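Local coordinates for cytoplasmic protein (Cryptococcus neoformans var. grubii serotype A, PDB 7LPO) that probably hydrolyses steryl beta-glucosides, as a sterylglucosidase of glycosyl hydrolase family 5, at residues D260-E271 and H420-V431. Numbering follows the deposited sequence.
Sequences DECVIGWDSINE and HPESIHFIQAPV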
loop_
_atom_site.group_PDB
_atom_site.type_symbol
_atom_site.label_atom_id
_atom_site.label_comp_id
_atom_site.label_asym_id
_atom_site.label_seq_id
_atom_site.Cartn_x
_atom_site.Cartn_y
_atom_site.Cartn_z
ATOM N N ASP A 260 -4.853 -11.852 17.164
ATOM C CA ASP A 260 -4.061 -13.045 16.868
ATOM C C ASP A 260 -4.831 -14.107 16.088
ATOM O O ASP A 260 -4.285 -14.697 15.149
ATOM C CB ASP A 260 -3.497 -13.624 18.170
ATOM C CG ASP A 260 -2.661 -12.609 18.934
ATOM O OD1 ASP A 260 -1.899 -11.868 18.271
ATOM O OD2 ASP A 260 -2.774 -12.535 20.184
ATOM N N GLU A 261 -6.089 -14.351 16.455
ATOM C CA GLU A 261 -6.912 -15.267 15.678
ATOM C C GLU A 261 -7.342 -14.631 14.362
ATOM O O GLU A 261 -7.408 -15.306 13.329
ATOM C CB GLU A 261 -8.135 -15.690 16.488
ATOM C CG GLU A 261 -9.096 -16.598 15.727
ATOM C CD GLU A 261 -10.187 -17.188 16.612
ATOM O OE1 GLU A 261 -10.323 -16.754 17.784
ATOM O OE2 GLU A 261 -10.911 -18.086 16.134
ATOM N N CYS A 262 -7.653 -13.334 14.383
ATOM C CA CYS A 262 -8.017 -12.614 13.166
ATOM C C CYS A 262 -6.999 -11.522 12.868
ATOM O O CYS A 262 -6.291 -11.610 11.859
ATOM C CB CYS A 262 -9.427 -12.040 13.301
ATOM S SG CYS A 262 -9.924 -11.001 11.919
ATOM N N VAL A 263 -6.891 -10.505 13.723
ATOM C CA VAL A 263 -5.944 -9.411 13.539
ATOM C C VAL A 263 -4.582 -9.928 13.990
ATOM O O VAL A 263 -4.313 -10.032 15.182
ATOM C CB VAL A 263 -6.360 -8.161 14.315
ATOM C CG1 VAL A 263 -5.295 -7.080 14.187
ATOM C CG2 VAL A 263 -7.713 -7.671 13.828
ATOM N N ILE A 264 -3.718 -10.263 13.038
ATOM C CA ILE A 264 -2.456 -10.889 13.401
ATOM C C ILE A 264 -1.324 -9.896 13.619
ATOM O O ILE A 264 -0.305 -10.262 14.217
ATOM C CB ILE A 264 -2.048 -11.920 12.336
ATOM C CG1 ILE A 264 -1.758 -11.248 10.991
ATOM C CG2 ILE A 264 -3.148 -12.958 12.173
ATOM C CD1 ILE A 264 -1.302 -12.241 9.888
ATOM N N GLY A 265 -1.463 -8.660 13.158
ATOM C CA GLY A 265 -0.381 -7.705 13.310
ATOM C C GLY A 265 -0.740 -6.362 12.714
ATOM O O GLY A 265 -1.855 -6.142 12.225
ATOM N N TRP A 266 0.244 -5.467 12.744
ATOM C CA TRP A 266 0.062 -4.089 12.319
ATOM C C TRP A 266 1.172 -3.707 11.352
ATOM O O TRP A 266 2.351 -3.973 11.617
ATOM C CB TRP A 266 0.048 -3.136 13.526
ATOM C CG TRP A 266 -1.096 -3.397 14.453
ATOM C CD1 TRP A 266 -1.232 -4.454 15.299
ATOM C CD2 TRP A 266 -2.267 -2.594 14.623
ATOM N NE1 TRP A 266 -2.411 -4.364 15.983
ATOM C CE2 TRP A 266 -3.069 -3.230 15.589
ATOM C CE3 TRP A 266 -2.709 -1.399 14.058
ATOM C CZ2 TRP A 266 -4.294 -2.722 15.990
ATOM C CZ3 TRP A 266 -3.925 -0.893 14.450
ATOM C CH2 TRP A 266 -4.703 -1.549 15.416
ATOM N N ASP A 267 0.783 -3.111 10.226
ATOM C CA ASP A 267 1.711 -2.461 9.315
ATOM C C ASP A 267 2.166 -1.133 9.913
ATOM O O ASP A 267 1.487 -0.538 10.756
ATOM C CB ASP A 267 1.049 -2.221 7.958
ATOM C CG ASP A 267 2.006 -2.420 6.775
ATOM O OD1 ASP A 267 3.243 -2.415 6.963
ATOM O OD2 ASP A 267 1.504 -2.577 5.640
ATOM N N SER A 268 3.336 -0.673 9.479
ATOM C CA SER A 268 3.782 0.661 9.853
ATOM C C SER A 268 3.180 1.688 8.890
ATOM O O SER A 268 2.484 1.346 7.931
ATOM C CB SER A 268 5.307 0.727 9.899
ATOM O OG SER A 268 5.890 0.365 8.675
ATOM N N ILE A 269 3.422 2.969 9.167
ATOM C CA ILE A 269 2.800 4.029 8.391
ATOM C C ILE A 269 3.039 3.797 6.914
ATOM O O ILE A 269 4.169 3.558 6.477
ATOM C CB ILE A 269 3.339 5.395 8.839
ATOM C CG1 ILE A 269 2.655 6.508 8.047
ATOM C CG2 ILE A 269 4.834 5.476 8.678
ATOM C CD1 ILE A 269 2.845 7.884 8.676
ATOM N N ASN A 270 1.972 3.899 6.134
ATOM C CA ASN A 270 2.023 3.532 4.725
ATOM C C ASN A 270 2.870 4.515 3.920
ATOM O O ASN A 270 2.740 5.732 4.077
ATOM C CB ASN A 270 0.608 3.483 4.155
ATOM C CG ASN A 270 0.581 3.015 2.711
ATOM O OD1 ASN A 270 0.813 1.843 2.431
ATOM N ND2 ASN A 270 0.301 3.930 1.790
ATOM N N GLU A 271 3.748 3.967 3.062
ATOM C CA GLU A 271 4.550 4.693 2.072
ATOM C C GLU A 271 4.954 6.085 2.533
ATOM O O GLU A 271 4.615 7.089 1.894
ATOM C CB GLU A 271 3.775 4.768 0.754
ATOM C CG GLU A 271 3.506 3.377 0.177
ATOM C CD GLU A 271 2.990 3.383 -1.248
ATOM O OE1 GLU A 271 2.731 4.483 -1.794
ATOM O OE2 GLU A 271 2.841 2.270 -1.814
ATOM N N HIS A 420 -1.282 -4.769 21.859
ATOM C CA HIS A 420 -1.384 -6.031 21.132
ATOM C C HIS A 420 -0.086 -6.779 21.405
ATOM O O HIS A 420 0.861 -6.722 20.606
ATOM C CB HIS A 420 -1.626 -5.784 19.643
ATOM C CG HIS A 420 -1.951 -7.021 18.872
ATOM N ND1 HIS A 420 -2.356 -6.989 17.556
ATOM C CD2 HIS A 420 -1.899 -8.328 19.220
ATOM C CE1 HIS A 420 -2.541 -8.224 17.126
ATOM N NE2 HIS A 420 -2.282 -9.054 18.121
ATOM N N PRO A 421 -0.006 -7.487 22.538
ATOM C CA PRO A 421 1.284 -8.063 22.953
ATOM C C PRO A 421 1.881 -9.041 21.966
ATOM O O PRO A 421 3.111 -9.109 21.868
ATOM C CB PRO A 421 0.952 -8.761 24.281
ATOM C CG PRO A 421 -0.255 -8.051 24.801
ATOM C CD PRO A 421 -1.035 -7.600 23.590
ATOM N N GLU A 422 1.065 -9.819 21.256
ATOM C CA GLU A 422 1.556 -10.809 20.303
ATOM C C GLU A 422 1.564 -10.290 18.866
ATOM O O GLU A 422 1.587 -11.090 17.921
ATOM C CB GLU A 422 0.708 -12.079 20.377
ATOM C CG GLU A 422 0.669 -12.740 21.738
ATOM C CD GLU A 422 2.001 -13.341 22.129
ATOM O OE1 GLU A 422 2.938 -13.326 21.300
ATOM O OE2 GLU A 422 2.114 -13.818 23.276
ATOM N N SER A 423 1.548 -8.975 18.682
ATOM C CA SER A 423 1.420 -8.429 17.341
ATOM C C SER A 423 2.629 -8.774 16.484
ATOM O O SER A 423 3.780 -8.673 16.918
ATOM C CB SER A 423 1.251 -6.912 17.389
ATOM O OG SER A 423 1.242 -6.380 16.071
ATOM N N ILE A 424 2.356 -9.169 15.250
ATOM C CA ILE A 424 3.390 -9.236 14.231
ATOM C C ILE A 424 3.659 -7.821 13.739
ATOM O O ILE A 424 2.729 -7.083 13.402
ATOM C CB ILE A 424 2.965 -10.163 13.080
ATOM C CG1 ILE A 424 2.828 -11.605 13.585
ATOM C CG2 ILE A 424 3.980 -10.111 11.961
ATOM C CD1 ILE A 424 2.168 -12.549 12.598
ATOM N N HIS A 425 4.930 -7.431 13.728
ATOM C CA HIS A 425 5.336 -6.165 13.132
ATOM C C HIS A 425 5.526 -6.360 11.633
ATOM O O HIS A 425 6.461 -7.047 11.197
ATOM C CB HIS A 425 6.621 -5.663 13.775
ATOM C CG HIS A 425 6.437 -5.157 15.166
ATOM N ND1 HIS A 425 5.293 -4.505 15.572
ATOM C CD2 HIS A 425 7.246 -5.217 16.249
ATOM C CE1 HIS A 425 5.411 -4.175 16.846
ATOM N NE2 HIS A 425 6.587 -4.594 17.280
ATOM N N PHE A 426 4.621 -5.784 10.846
ATOM C CA PHE A 426 4.755 -5.757 9.398
ATOM C C PHE A 426 5.557 -4.516 9.046
ATOM O O PHE A 426 5.064 -3.387 9.168
ATOM C CB PHE A 426 3.390 -5.779 8.725
ATOM C CG PHE A 426 2.689 -7.114 8.829
ATOM C CD1 PHE A 426 2.898 -8.092 7.883
ATOM C CD2 PHE A 426 1.838 -7.387 9.889
ATOM C CE1 PHE A 426 2.268 -9.310 7.977
ATOM C CE2 PHE A 426 1.185 -8.607 9.990
ATOM C CZ PHE A 426 1.400 -9.569 9.033
ATOM N N ILE A 427 6.803 -4.730 8.646
ATOM C CA ILE A 427 7.784 -3.663 8.506
ATOM C C ILE A 427 7.770 -3.190 7.062
ATOM O O ILE A 427 8.204 -3.910 6.157
ATOM C CB ILE A 427 9.179 -4.130 8.933
ATOM C CG1 ILE A 427 9.181 -4.425 10.439
ATOM C CG2 ILE A 427 10.215 -3.081 8.588
ATOM C CD1 ILE A 427 10.001 -5.614 10.814
ATOM N N GLN A 428 7.267 -1.982 6.843
ATOM C CA GLN A 428 7.156 -1.394 5.514
ATOM C C GLN A 428 8.161 -0.256 5.448
ATOM O O GLN A 428 7.862 0.875 5.834
ATOM C CB GLN A 428 5.748 -0.887 5.231
ATOM C CG GLN A 428 5.486 -0.619 3.755
ATOM C CD GLN A 428 4.310 0.317 3.540
ATOM O OE1 GLN A 428 4.342 1.188 2.672
ATOM N NE2 GLN A 428 3.259 0.130 4.325
ATOM N N ALA A 429 9.361 -0.568 4.964
ATOM C CA ALA A 429 10.359 0.456 4.721
ATOM C C ALA A 429 9.834 1.452 3.693
ATOM O O ALA A 429 8.904 1.149 2.941
ATOM C CB ALA A 429 11.660 -0.170 4.223
ATOM N N PRO A 430 10.406 2.654 3.653
ATOM C CA PRO A 430 10.002 3.622 2.626
ATOM C C PRO A 430 10.148 3.058 1.217
ATOM O O PRO A 430 11.026 2.246 0.926
ATOM C CB PRO A 430 10.950 4.803 2.860
ATOM C CG PRO A 430 11.305 4.704 4.328
ATOM C CD PRO A 430 11.345 3.229 4.633
ATOM N N VAL A 431 9.260 3.516 0.336
ATOM C CA VAL A 431 9.182 3.004 -1.024
ATOM C C VAL A 431 10.559 3.003 -1.664
ATOM O O VAL A 431 11.314 3.975 -1.558
ATOM C CB VAL A 431 8.186 3.853 -1.835
ATOM C CG1 VAL A 431 8.368 3.639 -3.319
ATOM C CG2 VAL A 431 6.756 3.525 -1.435
HETATM O O HOH W 1 -1.920 -10.430 21.589
HETATM O O HOH W 2 3.867 -2.699 13.696
HETATM O O HOH W 3 6.466 2.672 7.425
#
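H420 NE2 donates to D260 OD1 at 2.8 Å, reaching it from above the carboxylate plane. The bond lies beside 263-267 and 424-427, neighbouring parallel strands of the family 5 TIM barrel. On the other side of the imidazole, ND1 accepts from W266 NE1 at 3.1 Å, a bond lying in the planes of both rings although these stand 78° apart. The two bonds fix the rotation of the imidazole and its tautomer, consistent with a proton on NE2. In H420, just past helix 400-419, CG is anti to the backbone N (chi1 -171°), which carries the ring across to D260 and W266.

Along the strands, W266 alternates between I424 and F426: its N donates to I424 O and its O accepts from F426 N. The indole faces helices 232-254 and 400-419. On the other face lies the F426 ring, whose CE2 edge comes to 3.8 Å from G265 CA. I264 CD1 meets the same ring edge at CZ, and F139 stacks on F426.

At the C-terminal ends, D267 forms a salt bridge with R100, which also binds N270 OD1. S268 OG accepts from Q428 N at 3.3 Å, and a water joins this hydroxyl to I269 O and Q428 O. E271 OE2 is hydrogen-bonded to H452 ND1 and to a tris molecule, probably from the crystallisation liquor, which may mark a pocket. Q428, extended beyond CG, accepts E271 N at OE1 (2.9 Å), with the donor 39° out of the amide carbonyl plane.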